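Local coordinates for protein titin (Homo sapiens, PDB 1WAA) that probably acts as one immunoglobulin-like link in the giant muscle protein that gives sarcomeres their passive elasticity, at residues 27-31 and 32-36. Residues are numbered along the deposited sequence; the frame is centred on the assembly and turned at random.
With ZN (zinc ion), chain Z; ZN (zinc ion), chain R.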
loop_
_atom_site.group_PDB
_atom_site.type_symbol
_atom_site.label_atom_id
_atom_site.label_comp_id
_atom_site.label_asym_id
_atom_site.label_seq_id
_atom_site.Cartn_x
_atom_site.Cartn_y
_atom_site.Cartn_z
ATOM N N ILE E 27 -4.917 -13.591 10.663
ATOM C CA ILE E 27 -3.791 -13.480 11.610
ATOM C C ILE E 27 -3.262 -12.064 11.629
ATOM O O ILE E 27 -3.245 -11.391 10.593
ATOM C CB ILE E 27 -2.668 -14.489 11.287
ATOM C CG1 ILE E 27 -1.535 -14.424 12.317
ATOM C CG2 ILE E 27 -2.118 -14.262 9.917
ATOM C CD1 ILE E 27 -0.530 -15.517 12.140
ATOM N N GLU E 28 -2.834 -11.599 12.801
ATOM C CA GLU E 28 -2.293 -10.249 12.925
ATOM C C GLU E 28 -0.834 -10.291 13.363
ATOM O O GLU E 28 -0.484 -10.957 14.345
ATOM C CB GLU E 28 -3.114 -9.444 13.929
ATOM C CG GLU E 28 -2.902 -7.943 13.822
ATOM C CD GLU E 28 -3.783 -7.194 14.804
ATOM O OE1 GLU E 28 -3.242 -6.644 15.797
ATOM O OE2 GLU E 28 -5.021 -7.189 14.599
ATOM N N LEU E 29 0.015 -9.565 12.658
ATOM C CA LEU E 29 1.439 -9.541 12.981
ATOM C C LEU E 29 1.760 -8.306 13.785
ATOM O O LEU E 29 0.934 -7.410 13.917
ATOM C CB LEU E 29 2.258 -9.526 11.682
ATOM C CG LEU E 29 2.708 -10.857 11.077
ATOM C CD1 LEU E 29 1.933 -12.086 11.580
ATOM C CD2 LEU E 29 2.722 -10.777 9.597
ATOM N N SER E 30 2.982 -8.262 14.310
ATOM C CA SER E 30 3.460 -7.140 15.113
ATOM C C SER E 30 3.816 -5.917 14.263
ATOM O O SER E 30 3.982 -4.823 14.802
ATOM C CB SER E 30 4.676 -7.574 15.950
ATOM O OG SER E 30 5.679 -8.085 15.092
ATOM N N GLU E 31 3.908 -6.119 12.947
ATOM C CA GLU E 31 4.385 -5.111 11.981
ATOM C C GLU E 31 3.632 -5.207 10.679
ATOM O O GLU E 31 3.261 -6.322 10.250
ATOM C CB GLU E 31 5.876 -5.317 11.675
ATOM C CG GLU E 31 6.803 -5.047 12.868
ATOM C CD GLU E 31 7.029 -3.536 13.133
ATOM O OE1 GLU E 31 7.342 -3.164 14.290
ATOM O OE2 GLU E 31 6.899 -2.723 12.177
ATOM N N PRO E 32 3.382 -4.049 10.051
ATOM C CA PRO E 32 2.698 -4.008 8.753
ATOM C C PRO E 32 3.637 -4.361 7.596
ATOM O O PRO E 32 4.869 -4.334 7.762
ATOM C CB PRO E 32 2.272 -2.533 8.629
ATOM C CG PRO E 32 3.294 -1.751 9.485
ATOM C CD PRO E 32 3.715 -2.705 10.568
ATOM N N ASP E 33 3.061 -4.696 6.442
ATOM C CA ASP E 33 3.834 -4.808 5.210
ATOM C C ASP E 33 4.886 -5.913 5.247
ATOM O O ASP E 33 5.937 -5.784 4.645
ATOM C CB ASP E 33 4.529 -3.475 4.876
ATOM C CG ASP E 33 3.544 -2.339 4.569
ATOM O OD1 ASP E 33 2.311 -2.595 4.401
ATOM O OD2 ASP E 33 3.992 -1.163 4.471
ATOM N N VAL E 34 4.610 -6.972 5.977
ATOM C CA VAL E 34 5.501 -8.130 6.025
ATOM C C VAL E 34 4.919 -9.158 5.072
ATOM O O VAL E 34 3.729 -9.473 5.163
ATOM C CB VAL E 34 5.568 -8.712 7.417
ATOM C CG1 VAL E 34 6.550 -9.828 7.452
ATOM C CG2 VAL E 34 6.044 -7.629 8.382
ATOM N N HIS E 35 5.753 -9.658 4.166
ATOM C CA HIS E 35 5.341 -10.643 3.170
ATOM C C HIS E 35 5.104 -12.013 3.791
ATOM O O HIS E 35 5.994 -12.570 4.445
ATOM C CB HIS E 35 6.354 -10.760 2.015
ATOM C CG HIS E 35 5.851 -11.613 0.894
ATOM N ND1 HIS E 35 5.103 -11.105 -0.153
ATOM C CD2 HIS E 35 5.917 -12.956 0.695
ATOM C CE1 HIS E 35 4.760 -12.096 -0.964
ATOM N NE2 HIS E 35 5.241 -13.227 -0.473
ATOM N N GLY E 36 3.898 -12.534 3.602
ATOM C CA GLY E 36 3.512 -13.787 4.249
ATOM C C GLY E 36 3.143 -14.887 3.269
ATOM O O GLY E 36 2.795 -14.617 2.119
HETATM ZN ZN ZN Z . 4.577 -9.067 -0.584
HETATM ZN ZN ZN R . 2.566 0.152 4.588
HETATM O O HOH W 1 2.227 -7.522 7.905
HETATM O O HOH W 2 1.673 0.229 2.752
HETATM O O HOH W 3 6.371 -8.225 -0.192
HETATM O O HOH W 4 4.200 -8.071 1.298
HETATM O O HOH W 5 2.564 -9.705 -0.469
#
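L29 and V34 meet where the chain leaves its strand and doubles back: CD2 of L29 lies 4.1 Å from CB of V34, the two branched side chains crossing at a slant. V34 reaches back with its CG2 methyl, 3.6 Å from the carbonyl oxygen of E31 and 4.0 Å from E31 CB. With CG1 anti to the backbone N (chi1 -176°), CG2 is the branch that lies beside that nitrogen and faces E31. A beta-branched residue suits the spot, offering one compact surface to leucine and glutamate alike.

The turn is closed by a water instead of a direct bond: water 1 donates to E31 O at 2.8 Å and accepts from V34 N at 3.1 Å, satisfying both backbone groups. P32, which has no N-H to place and whose ring restricts phi, passes the chain on, and the E31 side chain, bent at chi2 (-77°), brings OE2 to 3.6 Å from P32 CD. D33 follows with positive phi (64°), the kink that swings V34 back.

The same loop carries two metal ligands: D33 OD2 holds one zinc ion at 1.9 Å together with acidic side chains of neighbouring chains, and H35 ND1 holds another at 2.1 Å, with waters 3, 4 and 5 and an acidic side chain of another chain. Both zinc ions therefore bridge chains of this assembly.

In the I-set immunoglobulin sandwich, this loop joins strand 23-29 of one sheet to strand 37-40 of the other, with L29 and V34 both resting on A79 of strand 73-79.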